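Local coordinates for cell division protein FtsX (Streptococcus pneumoniae, PDB 6HFX) that forms part of the membrane-spanning FtsEX ABC-transporter complex of cell division and interacts through its large extracellular loop with the peptidoglycan hydrolase PcsB, at residues S47-V52 with Y86-N91; S55-Q60 with L82-I87. All coordinates share one frame; numbering follows the deposited sequence.

Contact 1. Residues S47-V52 with Y86-N91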
ATOM      1  N   SER A  47       2.164  12.916  12.714  1.00 67.84           N
ATOM      2  CA  SER A  47       2.153  14.366  12.542  1.00 62.52           C
ATOM      3  C   SER A  47       3.016  14.832  11.382  1.00 63.24           C
ATOM      4  O   SER A  47       2.805  15.942  10.886  1.00 66.62           O
ATOM      5  CB  SER A  47       2.623  15.052  13.830  1.00 84.98           C
ATOM      6  OG  SER A  47       3.770  14.410  14.378  1.00 81.88           O
ATOM      7  N   THR A  48       3.998  14.027  10.971  1.00 61.97           N
ATOM      8  CA  THR A  48       4.853  14.323   9.833  1.00 66.65           C
ATOM      9  C   THR A  48       4.271  13.848   8.517  1.00 61.78           C
ATOM     10  O   THR A  48       4.934  13.991   7.494  1.00 63.59           O
ATOM     11  CB  THR A  48       6.226  13.662   9.991  1.00 65.02           C
ATOM     12  OG1 THR A  48       6.036  12.297  10.377  1.00 59.78           O
ATOM     13  CG2 THR A  48       7.094  14.382  11.013  1.00 60.32           C
ATOM     14  N   VAL A  49       3.079  13.263   8.501  1.00 65.18           N
ATOM     15  CA  VAL A  49       2.503  12.771   7.254  1.00 57.67           C
ATOM     16  C   VAL A  49       1.472  13.771   6.743  1.00 62.18           C
ATOM     17  O   VAL A  49       0.693  14.344   7.517  1.00 61.47           O
ATOM     18  CB  VAL A  49       1.894  11.367   7.420  1.00 54.10           C
ATOM     19  CG1 VAL A  49       1.413  10.880   6.087  1.00 42.54           C
ATOM     20  CG2 VAL A  49       2.920  10.382   8.032  1.00 53.57           C
ATOM     21  N   LYS A  50       1.492  13.996   5.433  1.00 63.73           N
ATOM     22  CA  LYS A  50       0.599  14.916   4.752  1.00 63.20           C
ATOM     23  C   LYS A  50      -0.508  14.211   3.976  1.00 60.90           C
ATOM     24  O   LYS A  50      -1.645  14.692   3.977  1.00 68.45           O
ATOM     25  CB  LYS A  50       1.391  15.810   3.800  1.00 66.84           C
ATOM     26  CG  LYS A  50       0.498  16.647   2.930  1.00 77.50           C
ATOM     27  CD  LYS A  50       1.294  17.591   2.088  1.00 84.39           C
ATOM     28  CE  LYS A  50       0.406  18.260   1.076  1.00 93.74           C
ATOM     29  NZ  LYS A  50       1.258  19.015   0.128  1.00 98.42           N
ATOM     30  N   SER A  51      -0.212  13.094   3.306  1.00 55.47           N
ATOM     31  CA  SER A  51      -1.248  12.313   2.634  1.00 42.85           C
ATOM     32  C   SER A  51      -0.843  10.846   2.562  1.00 41.33           C
ATOM     33  O   SER A  51       0.344  10.515   2.540  1.00 44.39           O
ATOM     34  CB  SER A  51      -1.522  12.807   1.218  1.00 39.15           C
ATOM     35  OG  SER A  51      -0.438  12.425   0.371  1.00 44.25           O
ATOM     36  N   VAL A  52      -1.855   9.978   2.480  1.00 43.41           N
ATOM     37  CA  VAL A  52      -1.681   8.530   2.431  1.00 33.96           C
ATOM     38  C   VAL A  52      -2.650   7.991   1.380  1.00 33.42           C
ATOM     39  O   VAL A  52      -3.870   8.003   1.589  1.00 40.67           O
ATOM     40  CB  VAL A  52      -1.921   7.892   3.804  1.00 34.84           C
ATOM     41  CG1 VAL A  52      -1.561   6.390   3.834  1.00 38.50           C
ATOM     42  CG2 VAL A  52      -1.127   8.661   4.852  1.00 40.35           C
ATOM     43  N   TYR A  86       0.469   1.678   0.428  1.00 43.15           N
ATOM     44  CA  TYR A  86       0.131   3.064   0.724  1.00 45.13           C
ATOM     45  C   TYR A  86       1.315   3.937   0.302  1.00 42.98           C
ATOM     46  O   TYR A  86       2.445   3.750   0.773  1.00 39.11           O
ATOM     47  CB  TYR A  86      -0.204   3.284   2.207  1.00 38.10           C
ATOM     48  CG  TYR A  86      -1.592   2.832   2.568  1.00 42.87           C
ATOM     49  CD1 TYR A  86      -2.702   3.408   1.969  1.00 41.46           C
ATOM     50  CD2 TYR A  86      -1.797   1.819   3.486  1.00 36.95           C
ATOM     51  CE1 TYR A  86      -3.954   3.000   2.278  1.00 37.34           C
ATOM     52  CE2 TYR A  86      -3.075   1.395   3.801  1.00 37.01           C
ATOM     53  CZ  TYR A  86      -4.135   1.994   3.191  1.00 35.38           C
ATOM     54  OH  TYR A  86      -5.394   1.592   3.475  1.00 40.09           O
ATOM     55  N   ILE A  87       1.060   4.890  -0.581  1.00 48.03           N
ATOM     56  CA  ILE A  87       2.062   5.883  -0.945  1.00 33.50           C
ATOM     57  C   ILE A  87       1.854   7.078  -0.022  1.00 43.53           C
ATOM     58  O   ILE A  87       0.814   7.749  -0.066  1.00 41.89           O
ATOM     59  CB  ILE A  87       1.973   6.280  -2.420  1.00 38.05           C
ATOM     60  CG1 ILE A  87       2.415   5.110  -3.309  1.00 56.90           C
ATOM     61  CG2 ILE A  87       2.919   7.446  -2.684  1.00 44.00           C
ATOM     62  CD1 ILE A  87       1.326   4.282  -3.854  1.00 57.01           C
ATOM     63  N   VAL A  88       2.844   7.333   0.822  1.00 44.30           N
ATOM     64  CA  VAL A  88       2.766   8.288   1.918  1.00 46.76           C
ATOM     65  C   VAL A  88       3.687   9.453   1.604  1.00 52.66           C
ATOM     66  O   VAL A  88       4.821   9.255   1.143  1.00 48.95           O
ATOM     67  CB  VAL A  88       3.196   7.602   3.222  1.00 42.35           C
ATOM     68  CG1 VAL A  88       3.023   8.499   4.418  1.00 44.51           C
ATOM     69  CG2 VAL A  88       2.470   6.277   3.380  1.00 48.30           C
ATOM     70  N   GLU A  89       3.216  10.660   1.859  1.00 48.24           N
ATOM     71  CA  GLU A  89       4.026  11.848   1.652  1.00 42.46           C
ATOM     72  C   GLU A  89       4.410  12.434   2.996  1.00 42.03           C
ATOM     73  O   GLU A  89       3.527  12.741   3.802  1.00 44.99           O
ATOM     74  CB  GLU A  89       3.279  12.893   0.831  1.00 49.68           C
ATOM     75  CG  GLU A  89       3.918  14.273   0.977  1.00 57.86           C
ATOM     76  CD  GLU A  89       3.132  15.361   0.291  1.00 69.67           C
ATOM     77  OE1 GLU A  89       1.945  15.139  -0.029  1.00 77.16           O
ATOM     78  OE2 GLU A  89       3.701  16.441   0.076  1.00 74.88           O
ATOM     79  N   ALA A  90       5.717  12.653   3.205  1.00 41.88           N
ATOM     80  CA  ALA A  90       6.210  13.299   4.416  1.00 44.57           C
ATOM     81  C   ALA A  90       6.167  14.819   4.273  1.00 45.41           C
ATOM     82  O   ALA A  90       6.114  15.359   3.166  1.00 44.20           O
ATOM     83  CB  ALA A  90       7.635  12.846   4.738  1.00 46.60           C
ATOM     84  N   ASN A  91       6.121  15.513   5.420  1.00 47.89           N
ATOM     85  CA  ASN A  91       6.136  16.973   5.387  1.00 53.58           C
ATOM     86  C   ASN A  91       7.508  17.497   4.992  1.00 66.75           C
ATOM     87  O   ASN A  91       7.612  18.560   4.369  1.00 63.25           O
ATOM     88  CB  ASN A  91       5.744  17.562   6.742  1.00 59.29           C
ATOM     89  CG  ASN A  91       4.345  17.191   7.165  1.00 68.73           C
ATOM     90  OD1 ASN A  91       4.072  17.025   8.363  1.00 64.94           O
ATOM     91  ND2 ASN A  91       3.441  17.054   6.190  1.00 63.07           N
TER
HETATM   92  O   HOH W   1      -0.134  10.293  -0.841  1.00 50.28           O

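Contact 2. Residues S55-Q60 with L82-I87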
ATOM      1  N   SER A  55      -2.748   2.286  -3.264  1.00 55.38           N
ATOM      2  CA  SER A  55      -2.371   1.833  -4.605  1.00 49.73           C
ATOM      3  C   SER A  55      -2.525   0.314  -4.628  1.00 45.99           C
ATOM      4  O   SER A  55      -1.676  -0.404  -4.088  1.00 43.36           O
ATOM      5  CB  SER A  55      -0.945   2.236  -4.951  1.00 49.36           C
ATOM      6  OG  SER A  55      -0.536   1.587  -6.128  1.00 62.57           O
ATOM      7  N   SER A  56      -3.614  -0.160  -5.240  1.00 55.44           N
ATOM      8  CA  SER A  56      -3.968  -1.578  -5.218  1.00 55.67           C
ATOM      9  C   SER A  56      -3.109  -2.361  -6.189  1.00 51.15           C
ATOM     10  O   SER A  56      -2.799  -1.878  -7.278  1.00 45.65           O
ATOM     11  CB  SER A  56      -5.435  -1.774  -5.592  1.00 65.73           C
ATOM     12  OG  SER A  56      -5.615  -1.692  -6.996  1.00 61.02           O
ATOM     13  N   LYS A  57      -2.783  -3.605  -5.813  1.00 50.89           N
ATOM     14  CA  LYS A  57      -1.858  -4.402  -6.603  1.00 55.32           C
ATOM     15  C   LYS A  57      -2.360  -4.573  -8.027  1.00 52.75           C
ATOM     16  O   LYS A  57      -1.554  -4.661  -8.958  1.00 57.54           O
ATOM     17  CB  LYS A  57      -1.626  -5.767  -5.940  1.00 57.24           C
ATOM     18  CG  LYS A  57      -2.841  -6.699  -5.947  1.00 56.99           C
ATOM     19  CD  LYS A  57      -2.498  -8.068  -5.356  1.00 61.20           C
ATOM     20  CE  LYS A  57      -3.740  -8.802  -4.976  1.00 57.04           C
ATOM     21  NZ  LYS A  57      -4.286  -8.249  -3.726  1.00 74.46           N
ATOM     22  N   GLU A  58      -3.679  -4.620  -8.213  1.00 45.43           N
ATOM     23  CA  GLU A  58      -4.229  -4.691  -9.563  1.00 61.29           C
ATOM     24  C   GLU A  58      -3.943  -3.412 -10.345  1.00 68.10           C
ATOM     25  O   GLU A  58      -3.711  -3.462 -11.561  1.00 77.16           O
ATOM     26  CB  GLU A  58      -5.738  -4.976  -9.524  1.00 61.77           C
ATOM     27  CG  GLU A  58      -6.149  -6.346  -8.971  1.00 65.61           C
ATOM     28  CD  GLU A  58      -6.333  -6.362  -7.453  1.00 65.20           C
ATOM     29  OE1 GLU A  58      -6.670  -5.309  -6.872  1.00 64.70           O
ATOM     30  OE2 GLU A  58      -6.134  -7.432  -6.842  1.00 72.66           O
ATOM     31  N   GLU A  59      -3.977  -2.254  -9.673  1.00 74.86           N
ATOM     32  CA  GLU A  59      -3.595  -1.000 -10.320  1.00 73.85           C
ATOM     33  C   GLU A  59      -2.134  -1.033 -10.777  1.00 67.57           C
ATOM     34  O   GLU A  59      -1.822  -0.705 -11.929  1.00 62.76           O
ATOM     35  CB  GLU A  59      -3.849   0.179  -9.375  1.00 86.34           C
ATOM     36  CG  GLU A  59      -5.288   0.701  -9.388  1.00101.61           C
ATOM     37  CD  GLU A  59      -5.512   1.893  -8.453  1.00111.73           C
ATOM     38  OE1 GLU A  59      -5.204   1.784  -7.244  1.00112.40           O
ATOM     39  OE2 GLU A  59      -6.003   2.940  -8.931  1.00113.69           O
ATOM     40  N   GLN A  60      -1.221  -1.431  -9.890  1.00 47.88           N
ATOM     41  CA  GLN A  60       0.178  -1.436 -10.267  1.00 57.82           C
ATOM     42  C   GLN A  60       0.473  -2.496 -11.316  1.00 67.74           C
ATOM     43  O   GLN A  60       1.470  -2.381 -12.045  1.00 74.60           O
ATOM     44  CB  GLN A  60       1.019  -1.681  -9.021  1.00 53.40           C
ATOM     45  CG  GLN A  60       0.593  -0.831  -7.878  1.00 53.11           C
ATOM     46  CD  GLN A  60       1.116  -1.365  -6.572  1.00 63.98           C
ATOM     47  OE1 GLN A  60       2.265  -1.819  -6.487  1.00 55.17           O
ATOM     48  NE2 GLN A  60       0.269  -1.354  -5.551  1.00 41.51           N
ATOM     49  N   LEU A  82       2.058  -8.819  -7.094  1.00 54.99           N
ATOM     50  CA  LEU A  82       2.344  -7.507  -6.541  1.00 59.87           C
ATOM     51  C   LEU A  82       1.618  -7.287  -5.197  1.00 64.51           C
ATOM     52  O   LEU A  82       0.794  -8.089  -4.763  1.00 63.29           O
ATOM     53  CB  LEU A  82       1.966  -6.432  -7.559  1.00 65.39           C
ATOM     54  CG  LEU A  82       2.579  -6.564  -8.961  1.00 73.29           C
ATOM     55  CD1 LEU A  82       2.083  -5.419  -9.848  1.00 65.05           C
ATOM     56  CD2 LEU A  82       4.111  -6.575  -8.897  1.00 71.32           C
ATOM     57  N   TYR A  83       1.939  -6.180  -4.524  1.00 53.88           N
ATOM     58  CA  TYR A  83       1.417  -5.905  -3.189  1.00 63.80           C
ATOM     59  C   TYR A  83       0.628  -4.609  -3.155  1.00 60.70           C
ATOM     60  O   TYR A  83       1.074  -3.594  -3.703  1.00 57.55           O
ATOM     61  CB  TYR A  83       2.542  -5.800  -2.159  1.00 55.16           C
ATOM     62  CG  TYR A  83       3.430  -6.997  -2.147  1.00 60.89           C
ATOM     63  CD1 TYR A  83       4.386  -7.182  -3.133  1.00 64.59           C
ATOM     64  CD2 TYR A  83       3.315  -7.960  -1.155  1.00 66.57           C
ATOM     65  CE1 TYR A  83       5.213  -8.305  -3.127  1.00 69.77           C
ATOM     66  CE2 TYR A  83       4.129  -9.076  -1.142  1.00 62.68           C
ATOM     67  CZ  TYR A  83       5.073  -9.246  -2.127  1.00 63.28           C
ATOM     68  OH  TYR A  83       5.881 -10.359  -2.117  1.00 64.48           O
ATOM     69  N   ASP A  84      -0.526  -4.640  -2.475  1.00 48.13           N
ATOM     70  CA  ASP A  84      -1.198  -3.407  -2.081  1.00 46.15           C
ATOM     71  C   ASP A  84      -0.246  -2.511  -1.300  1.00 38.64           C
ATOM     72  O   ASP A  84       0.498  -2.986  -0.445  1.00 51.31           O
ATOM     73  CB  ASP A  84      -2.428  -3.714  -1.217  1.00 38.58           C
ATOM     74  CG  ASP A  84      -3.482  -4.451  -1.980  1.00 47.31           C
ATOM     75  OD1 ASP A  84      -3.348  -4.552  -3.218  1.00 51.30           O
ATOM     76  OD2 ASP A  84      -4.437  -4.938  -1.353  1.00 46.83           O
ATOM     77  N   ALA A  85      -0.290  -1.207  -1.580  1.00 43.51           N
ATOM     78  CA  ALA A  85       0.640  -0.282  -0.960  1.00 44.38           C
ATOM     79  C   ALA A  85      -0.103   0.974  -0.547  1.00 34.94           C
ATOM     80  O   ALA A  85      -1.153   1.296  -1.093  1.00 42.98           O
ATOM     81  CB  ALA A  85       1.799   0.085  -1.916  1.00 40.62           C
ATOM     82  N   TYR A  86       0.469   1.678   0.428  1.00 43.15           N
ATOM     83  CA  TYR A  86       0.131   3.064   0.724  1.00 45.13           C
ATOM     84  C   TYR A  86       1.315   3.937   0.302  1.00 42.98           C
ATOM     85  O   TYR A  86       2.445   3.750   0.773  1.00 39.11           O
ATOM     86  CB  TYR A  86      -0.204   3.284   2.207  1.00 38.10           C
ATOM     87  CG  TYR A  86      -1.592   2.832   2.568  1.00 42.87           C
ATOM     88  CD1 TYR A  86      -2.702   3.408   1.969  1.00 41.46           C
ATOM     89  CD2 TYR A  86      -1.797   1.819   3.486  1.00 36.95           C
ATOM     90  CE1 TYR A  86      -3.954   3.000   2.278  1.00 37.34           C
ATOM     91  CE2 TYR A  86      -3.075   1.395   3.801  1.00 37.01           C
ATOM     92  CZ  TYR A  86      -4.135   1.994   3.191  1.00 35.38           C
ATOM     93  OH  TYR A  86      -5.394   1.592   3.475  1.00 40.09           O
ATOM     94  N   ILE A  87       1.060   4.890  -0.581  1.00 48.03           N
ATOM     95  CA  ILE A  87       2.062   5.883  -0.945  1.00 33.50           C
ATOM     96  C   ILE A  87       1.854   7.078  -0.022  1.00 43.53           C
ATOM     97  O   ILE A  87       0.814   7.749  -0.066  1.00 41.89           O
ATOM     98  CB  ILE A  87       1.973   6.280  -2.420  1.00 38.05           C
ATOM     99  CG1 ILE A  87       2.415   5.110  -3.309  1.00 56.90           C
ATOM    100  CG2 ILE A  87       2.919   7.446  -2.684  1.00 44.00           C
ATOM    101  CD1 ILE A  87       1.326   4.282  -3.854  1.00 57.01           C
TER
HETATM  102  O   HOH W   2       3.600  -4.156  -5.274  1.00 45.20           O

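Contact 1. Residues S47-V52 with Y86-N91
K50 and E89 meet on the face of the sheet that also carries S51, across the antiparallel pair of strands 49-55 and 85-90. The lysine CG stands anti to its own backbone N (chi1 172°) and the chain beyond is extended, which carries it from CG onward across the glutamate carboxylate. CB of K50 lies 3.7 Å from the backbone O of E89. CG has moved on to OE1, and CD sits over the carboxylate, 3.3 Å from both OE1 and OE2 of E89. CE remains near the same two oxygens, and NZ finishes in a salt bridge 3.5 Å from OE2 of E89. The CD methylene thus comes closer to the carboxylate than the ammonium group does.

What sets K50 beside E89 is a classic beta bulge. K50 N donates to E89 O at 2.9 Å and nearly straight (174°), while E89 N donates to S51 O, giving two residues, K50 and S51, against the single E89. Past the bulge, a water donates to I87 O and lies very close to OG of S51.

The reverse face is apolar. V52 sends CG1 obliquely to the Y86 ring, 3.7 Å from CD1 of Y86, whose hydroxyl is bonded to D19; V52 and V88 lie side by side, with CG1 of V52 4.1 Å from CG2 of V88. V49 and V88 cross at about a right angle through their CG1 methyls, modelled unusually tightly. Helices 38-45 and 96-103 pack on this side, touching V52 and V49 respectively. Where strand 85-90 runs out, N91 N donates to T48 O at 2.8 Å, bent to 145°.

The chemistry implies an amphipathic strand pair: the ion pair, on exposed K50, is probably weakened by solvent, whereas the valines bind the sheet to its helices.

Contact 2. Residues S55-Q60 with L82-I87
D84 and K57 are brought together by two first torsions: CG of D84 stands anti to its carbonyl carbon (chi1 -65°), and CG of K57 lies between its backbone N and carbonyl carbon (chi1 68°). The aspartate thereby presents OD1 to the start of helix 57-66, where K57 N donates to it over 2.8 Å, nearly along the C-O axis. A bend at the last torsion of the lysine turns NZ back toward the same oxygen, a long salt bridge of 3.8 Å between NZ of K57 and OD1 of D84. On the way, CD of K57 passes 3.3 Å from the backbone O of L82. NZ also makes a long salt bridge to E58, and E18 lies close to OD2 of D84; K57 and the helix start probably offset this gathering of acidic groups.

The helix is opened by a capping box, in which OG of the N-cap residue S56 accepts from E59 N and OE1 of E59 accepts from S56 N through its anti lone pair. OD1 of D84 adds an acceptor from outside the helix, for K57 N. Immediately before the cap, S55 and A85 form an antiparallel hydrogen-bonded pair: S55 N to A85 O is 2.9 Å and A85 N to S55 O is 3.0 Å. The chain leaves the sheet and enters the helix within two residues.

Q60, one turn in, reaches back over this junction. Its NE2 donates to Y83 O at 3.0 Å, tilted from the carbonyl plane, and makes a weak bond to S55 O. A water continues the bridge, donating to OE1 of Q60 and accepting from Y83 N at 2.7 Å. CD1 of L82 rests against the backbone of Q60, 3.6 Å from its C atom.

In the fold
Contacts 1 and 2 sit toward the two ends of one ladder, strands 49-55 and 85-90, with centres about 16 Å apart and Y86 and I87 common to both. Between them the ladder continues through the backbone bond of I87 with T53, and the Y86 ring meets F54 edge-to-face. The order of strands in the sheet, 49-55, 85-90, 8-13, 109-113, with helices 38-45 and 96-103, is that of a ferredoxin-like fold. Contact 1, its centre about 12 Å from the centre of the chain, joins an outermost strand to its neighbour; contact 2, its centre about 5 Å from that of the chain, anchors helix 57-66, which lies in the excursion linking those two strands.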